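Long-range contacts in molybdopterin adenylyltransferase (PDB 4XCW), which probably activates molybdopterin by transferring an adenylyl group to it from ATP, a late step in building the molybdenum cofactor: residues I8-A13 with L71-G76; T78-R83 with A116-Q121; I85-T90 with I131-G136. All coordinates share one frame; numbering follows the deposited sequence.

Contact 1 (I8-A13 with L71-G76); sequences IGVLSA and LVVTTG
In Thr75 the chi1 of 178° puts the hydroxyl opposite the backbone N and leaves methyl CG2 between N and the carbonyl carbon, alongside the neighbouring strand and 3.7 Å from Ser12 CA. The hydroxyl meanwhile points off to the carbonyl of Pro135. Two residues earlier Val73 makes the matching choice: with chi1 at -62° its CG2 takes the same place between N and the carbonyl carbon and leans over the backbone opposite, 3.6 Å from Gly9 O. On the other side of the sheet, Thr74 CG2 lies 4.0 Å from Leu11 CB, while Thr74 OG1 is hydrogen-bonded to Asn133. Leu11, in the conformer described, also touches Ser59 and Leu60 of helix 53-66.

Strands 8-13 and 71-75 are two inner parallel strands, their directions 13° apart, of the mixed sheet of this alpha/beta molybdopterin-binding fold. Gly9 and Leu11 each use both N and O, and Ala13 its N, against Leu71 O and the N and O of Val73 and Thr75, so that five backbone bonds run between the strands. The ladder starts at Gly9 N to Leu71 O, 2.8 Å, and ends at Ala13 N to Thr75 O, 3.0 Å; the Leu11 N to Val73 O bond midway is close to straight. Between these rungs, CA-H groups also approach the carbonyls, as where Thr74 CA comes to 3.2 Å from Leu11 O. Gly9 leaves the face that carries Val72 without a side chain of its own at this rung. The face bearing Ile8, Val10, Val73 and Thr75 is covered by helix 25-37, with Ile30 touching both Val10 and Val73.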
loop_
_atom_site.group_PDB
_atom_site.type_symbol
_atom_site.label_atom_id
_atom_site.label_comp_id
_atom_site.label_asym_id
_atom_site.label_seq_id
_atom_site.Cartn_x
_atom_site.Cartn_y
_atom_site.Cartn_z
ATOM N N ILE B 8 4.889 26.388 -6.934
ATOM C CA ILE B 8 4.920 25.371 -5.892
ATOM C C ILE B 8 4.040 25.759 -4.713
ATOM O O ILE B 8 4.213 26.826 -4.126
ATOM C CB ILE B 8 6.354 25.131 -5.389
ATOM C CG1 ILE B 8 7.225 24.609 -6.531
ATOM C CG2 ILE B 8 6.360 24.132 -4.238
ATOM C CD1 ILE B 8 8.641 24.290 -6.118
ATOM N N GLY B 9 3.090 24.893 -4.384
ATOM C CA GLY B 9 2.234 25.106 -3.231
ATOM C C GLY B 9 2.846 24.510 -1.979
ATOM O O GLY B 9 3.392 23.409 -2.004
ATOM N N VAL B 10 2.777 25.253 -0.880
ATOM C CA VAL B 10 3.251 24.757 0.408
ATOM C C VAL B 10 2.131 24.954 1.416
ATOM O O VAL B 10 1.802 26.082 1.776
ATOM C CB VAL B 10 4.522 25.478 0.875
ATOM C CG1 VAL B 10 5.063 24.848 2.168
ATOM C CG2 VAL B 10 5.575 25.441 -0.218
ATOM N N LEU B 11 1.544 23.851 1.860
ATOM C CA LEU B 11 0.399 23.896 2.750
ATOM C C LEU B 11 0.744 23.369 4.140
ATOM O O LEU B 11 1.001 22.183 4.304
ATOM C CB LEU B 11 -0.751 23.087 2.155
ATOM C CG LEU B 11 -2.062 23.183 2.926
ATOM C CD1 LEU B 11 -2.404 24.641 3.076
ATOM C CD2 LEU B 11 -3.174 22.439 2.205
ATOM N N SER B 12 0.746 24.251 5.135
ATOM C CA SER B 12 0.964 23.822 6.512
ATOM C C SER B 12 -0.370 23.615 7.209
ATOM O O SER B 12 -1.150 24.554 7.357
ATOM C CB SER B 12 1.807 24.842 7.281
ATOM O OG SER B 12 1.887 24.485 8.653
ATOM N N ALA B 13 -0.638 22.377 7.615
ATOM C CA ALA B 13 -1.852 22.053 8.350
ATOM C C ALA B 13 -1.562 22.157 9.832
ATOM O O ALA B 13 -0.727 21.418 10.356
ATOM C CB ALA B 13 -2.350 20.662 7.999
ATOM N N LEU B 71 3.571 21.466 -8.420
ATOM C CA LEU B 71 3.855 20.649 -7.248
ATOM C C LEU B 71 3.251 21.302 -6.023
ATOM O O LEU B 71 3.444 22.492 -5.787
ATOM C CB LEU B 71 5.362 20.476 -7.052
ATOM C CG LEU B 71 5.803 19.769 -5.773
ATOM C CD1 LEU B 71 5.459 18.288 -5.823
ATOM C CD2 LEU B 71 7.298 19.971 -5.546
ATOM N N VAL B 72 2.509 20.521 -5.248
ATOM C CA VAL B 72 1.940 21.009 -4.004
ATOM C C VAL B 72 2.358 20.059 -2.895
ATOM O O VAL B 72 2.166 18.849 -3.002
ATOM C CB VAL B 72 0.402 21.112 -4.074
ATOM C CG1 VAL B 72 -0.164 21.545 -2.723
ATOM C CG2 VAL B 72 -0.020 22.075 -5.174
ATOM N N VAL B 73 2.970 20.587 -1.845
ATOM C CA VAL B 73 3.375 19.723 -0.745
ATOM C C VAL B 73 2.724 20.182 0.548
ATOM O O VAL B 73 2.533 21.373 0.772
ATOM C CB VAL B 73 4.911 19.680 -0.567
ATOM C CG1 VAL B 73 5.585 19.120 -1.817
ATOM C CG2 VAL B 73 5.469 21.063 -0.230
ATOM N N THR B 74 2.373 19.221 1.396
ATOM C CA THR B 74 1.798 19.541 2.689
ATOM C C THR B 74 2.758 19.158 3.797
ATOM O O THR B 74 3.623 18.302 3.612
ATOM C CB THR B 74 0.465 18.800 2.930
ATOM O OG1 THR B 74 0.710 17.393 2.948
ATOM C CG2 THR B 74 -0.545 19.114 1.844
ATOM N N THR B 75 2.599 19.790 4.956
ATOM C CA THR B 75 3.325 19.386 6.141
ATOM C C THR B 75 2.347 19.359 7.306
ATOM O O THR B 75 1.493 20.239 7.436
ATOM C CB THR B 75 4.524 20.322 6.445
ATOM O OG1 THR B 75 5.169 19.908 7.653
ATOM C CG2 THR B 75 4.079 21.769 6.591
ATOM N N GLY B 76 2.447 18.320 8.127
ATOM C CA GLY B 76 1.580 18.174 9.281
ATOM C C GLY B 76 0.375 17.276 9.061
ATOM O O GLY B 76 -0.079 17.077 7.930
#

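Contact 2 (T78-R83 with A116-Q121); sequences TGPALR and AILSRQ
Thr78 and Gln121 meet with their side chains crossed obliquely, the threonine hydroxyl end resting against the glutamine's aliphatic part: OG1 comes to 3.5 Å from Gln121 CG. They belong to two loops of the molybdopterin-binding fold, one leading from strand 71-75 to helix 86-93, the other following helix 99-110. Ser119 opens an ST turn, its OG taking the amide of Gln121. With CG anti to the carbonyl carbon (chi1 -71°) and the chain extended beyond it, Gln121 carries OE1 past Thr78 and sends NE2 to the carbonyl of Asn133. A water lies where the three polar ends converge, bonded to Thr78 OG1 at 2.7 Å and to Ser119 OG at 2.9 Å; it donates to Gln121 OE1.

The backbones are joined directly by Arg120 N, which gives a nearly linear bond (169°) to Thr78 O, 2.8 Å away. Pro80 crosses Leu118 at a slant, Pro80 CD to Leu118 CB 4.2 Å. Pro80 CD and Gly79 CA close over Leu118 O, which finds no hydrogen-bonding partner in the model. Leu158 and Cys155 of the second subunit pack on Pro80 and Leu118 respectively, so the loops form part of an intersubunit face.

Arg120 bends at chi3 and passes the Gly79 carbonyl. NH2 pairs with Glu88 and NH1 with the Met97 carbonyl of the second subunit, which fixes the guanidinium from its far end. NE is served at the edge of the group by an in-plane water, 2.9 Å from Arg120 NE, which in turn donates to Gly79 O.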
loop_
_atom_site.group_PDB
_atom_site.type_symbol
_atom_site.label_atom_id
_atom_site.label_comp_id
_atom_site.label_asym_id
_atom_site.label_seq_id
_atom_site.Cartn_x
_atom_site.Cartn_y
_atom_site.Cartn_z
ATOM N N THR B 78 -0.517 13.885 9.522
ATOM C CA THR B 78 -0.492 12.666 8.717
ATOM C C THR B 78 -0.286 11.373 9.515
ATOM O O THR B 78 0.090 10.350 8.948
ATOM C CB THR B 78 0.607 12.743 7.650
ATOM O OG1 THR B 78 1.853 13.089 8.268
ATOM C CG2 THR B 78 0.254 13.793 6.601
ATOM N N GLY B 79 -0.545 11.419 10.816
ATOM C CA GLY B 79 -0.426 10.238 11.656
ATOM C C GLY B 79 -1.770 9.590 11.930
ATOM O O GLY B 79 -2.751 9.856 11.225
ATOM N N PRO B 80 -1.825 8.718 12.948
ATOM C CA PRO B 80 -3.053 7.993 13.299
ATOM C C PRO B 80 -4.014 8.777 14.179
ATOM O O PRO B 80 -5.108 8.282 14.460
ATOM C CB PRO B 80 -2.529 6.774 14.057
ATOM C CG PRO B 80 -1.265 7.253 14.683
ATOM C CD PRO B 80 -0.660 8.233 13.706
ATOM N N ALA B 81 -3.617 9.970 14.615
ATOM C CA ALA B 81 -4.416 10.726 15.576
ATOM C C ALA B 81 -5.665 11.336 14.939
ATOM O O ALA B 81 -5.737 11.512 13.724
ATOM C CB ALA B 81 -3.575 11.809 16.228
ATOM N N LEU B 82 -6.632 11.669 15.788
ATOM C CA LEU B 82 -7.965 12.085 15.362
ATOM C C LEU B 82 -7.968 13.221 14.343
ATOM O O LEU B 82 -8.650 13.139 13.321
ATOM C CB LEU B 82 -8.790 12.491 16.585
ATOM C CG LEU B 82 -10.192 13.051 16.345
ATOM C CD1 LEU B 82 -11.049 12.047 15.596
ATOM C CD2 LEU B 82 -10.840 13.427 17.666
ATOM N N ARG B 83 -7.215 14.281 14.618
ATOM C CA ARG B 83 -7.254 15.460 13.754
ATOM C C ARG B 83 -6.172 15.454 12.673
ATOM O O ARG B 83 -5.923 16.477 12.028
ATOM C CB ARG B 83 -7.149 16.729 14.602
ATOM C CG ARG B 83 -8.332 16.916 15.525
ATOM C CD ARG B 83 -8.271 18.247 16.252
ATOM N NE ARG B 83 -8.249 19.370 15.321
ATOM C CZ ARG B 83 -9.339 19.929 14.809
ATOM N NH1 ARG B 83 -10.537 19.460 15.131
ATOM N NH2 ARG B 83 -9.233 20.952 13.974
ATOM N N ALA B 116 7.714 4.776 12.002
ATOM C CA ALA B 116 7.509 5.238 10.636
ATOM C C ALA B 116 6.274 4.592 9.999
ATOM O O ALA B 116 5.651 5.189 9.132
ATOM C CB ALA B 116 8.739 4.955 9.789
ATOM N N ILE B 117 5.906 3.386 10.441
ATOM C CA ILE B 117 4.807 2.675 9.779
ATOM C C ILE B 117 3.445 3.227 10.182
ATOM O O ILE B 117 2.415 2.810 9.646
ATOM C CB ILE B 117 4.833 1.159 10.062
ATOM C CG1 ILE B 117 4.573 0.866 11.538
ATOM C CG2 ILE B 117 6.142 0.544 9.592
ATOM C CD1 ILE B 117 4.449 -0.607 11.852
ATOM N N LEU B 118 3.447 4.179 11.111
ATOM C CA LEU B 118 2.220 4.869 11.515
ATOM C C LEU B 118 1.821 5.992 10.568
ATOM O O LEU B 118 0.709 6.528 10.659
ATOM C CB LEU B 118 2.377 5.451 12.919
ATOM C CG LEU B 118 2.689 4.475 14.042
ATOM C CD1 LEU B 118 2.612 5.187 15.400
ATOM C CD2 LEU B 118 1.780 3.239 13.988
ATOM N N SER B 119 2.725 6.362 9.668
ATOM C CA SER B 119 2.484 7.499 8.784
ATOM C C SER B 119 1.519 7.176 7.652
ATOM O O SER B 119 1.629 6.132 7.003
ATOM C CB SER B 119 3.798 8.007 8.200
ATOM O OG SER B 119 3.564 9.073 7.300
ATOM N N ARG B 120 0.577 8.089 7.413
ATOM C CA ARG B 120 -0.356 7.956 6.307
ATOM C C ARG B 120 -0.048 8.939 5.177
ATOM O O ARG B 120 -0.902 9.171 4.324
ATOM C CB ARG B 120 -1.793 8.165 6.799
ATOM C CG ARG B 120 -2.315 7.003 7.641
ATOM C CD ARG B 120 -3.559 7.387 8.441
ATOM N NE ARG B 120 -4.478 8.233 7.682
ATOM C CZ ARG B 120 -5.334 7.788 6.769
ATOM N NH1 ARG B 120 -5.395 6.499 6.477
ATOM N NH2 ARG B 120 -6.128 8.641 6.136
ATOM N N GLN B 121 1.159 9.508 5.172
ATOM C CA GLN B 121 1.584 10.410 4.091
ATOM C C GLN B 121 1.407 9.734 2.753
ATOM O O GLN B 121 1.806 8.586 2.581
ATOM C CB GLN B 121 3.047 10.832 4.240
ATOM C CG GLN B 121 3.327 11.794 5.374
ATOM C CD GLN B 121 4.803 11.866 5.710
ATOM O OE1 GLN B 121 5.180 11.820 6.882
ATOM N NE2 GLN B 121 5.649 11.984 4.684
HETATM O O HOH W 1 3.480 11.235 9.282
HETATM O O HOH W 2 -3.568 10.762 8.828
#

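Contact 3 (I85-T90 with I131-G136); sequences ITPEAT and IINLPG
Asn133 reaches from its strand straight at Thr90, and the two side chains come from opposite directions: ND2 donates to Thr90 OG1 at 3.0 Å, with an angle of 165° at the hydrogen. The hydroxyl oxygen lies near the amide plane of Asn133. Carbon atoms pack beside this bond. Thr86 CG2 stands 3.8 Å from Asn133 ND2, Pro87 CA is 3.9 Å from Asn133 OD1, and the Thr90 methyl CG2 slides past Ile131 CG2 at 3.9 Å.

Thr90 is held in place by its own helix. Placing OG1 anti to the carbonyl carbon, beside N (chi1 -56°), turns the hydroxyl back one turn, where Thr90 OG1 donates to Thr86 O across 2.7 Å; the same torsion leaves CG2 directed at the strand. The Thr86 carbonyl also accepts the Thr90 amide, and the two donors reach it from opposite faces of its plane. On the strand side, the Asn133 amide is fixed at both ends: ND2 also bonds Thr74 OG1, and OD1 accepts the amide of Ser122. Thr86 OG1, for its part, is bonded to the carbonyl of Gly76.

Helix 86-93 thus lies over the sheet, antiparallel to the strand, the axis of 86-90 coming to 9.5 Å from that of 131-134, and Ile56 of helix 53-66 packs against Thr86 and Ala89. With its proton committed to Thr86 O, Thr90 OG1 meets Asn133 as acceptor, and the donation would probably polarise it for that; the buried amide thereby links the helix, its own strand and strand 71-75 through directed bonds.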
loop_
_atom_site.group_PDB
_atom_site.type_symbol
_atom_site.label_atom_id
_atom_site.label_comp_id
_atom_site.label_asym_id
_atom_site.label_seq_id
_atom_site.Cartn_x
_atom_site.Cartn_y
_atom_site.Cartn_z
ATOM N N ILE B 85 -5.926 14.798 9.417
ATOM C CA ILE B 85 -6.835 14.549 8.301
ATOM C C ILE B 85 -6.279 14.998 6.952
ATOM O O ILE B 85 -7.001 15.052 5.957
ATOM C CB ILE B 85 -8.195 15.234 8.560
ATOM C CG1 ILE B 85 -7.992 16.667 9.049
ATOM C CG2 ILE B 85 -8.969 14.468 9.616
ATOM C CD1 ILE B 85 -7.785 17.671 7.963
ATOM N N THR B 86 -4.989 15.311 6.915
ATOM C CA THR B 86 -4.358 15.754 5.674
ATOM C C THR B 86 -4.359 14.687 4.558
ATOM O O THR B 86 -4.664 15.018 3.411
ATOM C CB THR B 86 -2.913 16.238 5.946
ATOM O OG1 THR B 86 -2.958 17.312 6.897
ATOM C CG2 THR B 86 -2.261 16.736 4.660
ATOM N N PRO B 87 -4.044 13.409 4.876
ATOM C CA PRO B 87 -4.126 12.426 3.788
ATOM C C PRO B 87 -5.549 12.243 3.247
ATOM O O PRO B 87 -5.705 12.082 2.046
ATOM C CB PRO B 87 -3.621 11.126 4.442
ATOM C CG PRO B 87 -2.771 11.582 5.597
ATOM C CD PRO B 87 -3.460 12.820 6.099
ATOM N N GLU B 88 -6.559 12.254 4.116
ATOM C CA GLU B 88 -7.949 12.167 3.655
ATOM C C GLU B 88 -8.319 13.295 2.694
ATOM O O GLU B 88 -8.994 13.074 1.685
ATOM C CB GLU B 88 -8.919 12.196 4.834
ATOM C CG GLU B 88 -9.013 10.897 5.592
ATOM C CD GLU B 88 -8.095 10.844 6.799
ATOM O OE1 GLU B 88 -6.982 11.422 6.754
ATOM O OE2 GLU B 88 -8.495 10.218 7.804
ATOM N N ALA B 89 -7.906 14.512 3.035
ATOM C CA ALA B 89 -8.186 15.666 2.195
ATOM C C ALA B 89 -7.454 15.526 0.869
ATOM O O ALA B 89 -7.987 15.859 -0.180
ATOM C CB ALA B 89 -7.789 16.949 2.898
ATOM N N THR B 90 -6.231 15.015 0.926
ATOM C CA THR B 90 -5.428 14.822 -0.273
ATOM C C THR B 90 -6.088 13.810 -1.205
ATOM O O THR B 90 -6.185 14.036 -2.412
ATOM C CB THR B 90 -4.003 14.364 0.102
ATOM O OG1 THR B 90 -3.438 15.331 0.995
ATOM C CG2 THR B 90 -3.118 14.241 -1.138
ATOM N N ILE B 131 0.558 16.293 -5.878
ATOM C CA ILE B 131 0.462 16.611 -4.454
ATOM C C ILE B 131 1.142 15.538 -3.615
ATOM O O ILE B 131 0.884 14.353 -3.783
ATOM C CB ILE B 131 -1.004 16.751 -4.008
ATOM C CG1 ILE B 131 -1.728 17.757 -4.896
ATOM C CG2 ILE B 131 -1.087 17.201 -2.546
ATOM C CD1 ILE B 131 -3.218 17.905 -4.561
ATOM N N ILE B 132 2.032 15.959 -2.724
ATOM C CA ILE B 132 2.721 15.025 -1.835
ATOM C C ILE B 132 2.618 15.502 -0.401
ATOM O O ILE B 132 2.875 16.674 -0.129
ATOM C CB ILE B 132 4.205 14.891 -2.187
ATOM C CG1 ILE B 132 4.386 14.640 -3.683
ATOM C CG2 ILE B 132 4.855 13.778 -1.367
ATOM C CD1 ILE B 132 5.838 14.619 -4.100
ATOM N N ASN B 133 2.268 14.598 0.514
ATOM C CA ASN B 133 2.303 14.890 1.950
ATOM C C ASN B 133 3.701 14.668 2.520
ATOM O O ASN B 133 4.228 13.570 2.415
ATOM C CB ASN B 133 1.328 14.002 2.724
ATOM C CG ASN B 133 -0.055 13.948 2.106
ATOM O OD1 ASN B 133 -0.661 12.878 2.031
ATOM N ND2 ASN B 133 -0.575 15.100 1.691
ATOM N N LEU B 134 4.286 15.694 3.138
ATOM C CA LEU B 134 5.633 15.600 3.705
ATOM C C LEU B 134 5.559 15.480 5.230
ATOM O O LEU B 134 4.485 15.653 5.794
ATOM C CB LEU B 134 6.461 16.827 3.310
ATOM C CG LEU B 134 6.674 17.067 1.821
ATOM C CD1 LEU B 134 7.560 18.296 1.622
ATOM C CD2 LEU B 134 7.269 15.820 1.165
ATOM N N PRO B 135 6.693 15.180 5.905
ATOM C CA PRO B 135 6.642 15.114 7.369
ATOM C C PRO B 135 6.516 16.493 8.002
ATOM O O PRO B 135 6.356 17.486 7.289
ATOM C CB PRO B 135 7.993 14.474 7.751
ATOM C CG PRO B 135 8.496 13.845 6.496
ATOM C CD PRO B 135 7.992 14.715 5.392
ATOM N N GLY B 136 6.603 16.543 9.328
ATOM C CA GLY B 136 6.448 17.786 10.060
ATOM C C GLY B 136 7.749 18.464 10.462
ATOM O O GLY B 136 7.807 19.688 10.575
#

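In the fold
The three contacts come from one domain. Contact 1 closes before the other two open, whereas contacts 2 and 3 interleave, their segments alternating along the chain. Contact 1 lies about 5 Å from the chain's centre, centre to centre, with contact 3 about 8 Å from it, again between centres; strands 71-75 and 129-134 are adjacent in the sheet, and a probable hydrogen bond from Leu134 N to Thr74 O joins them. Contact 2 lies farther out, its centre about 16 Å from that of contact 1 and 10 Å from that of contact 3, which it touches where Arg120 O packs on Pro87 CG. The sheet core thus carries contacts 1 and 3, and the loops of contact 2 extend from it to the second subunit.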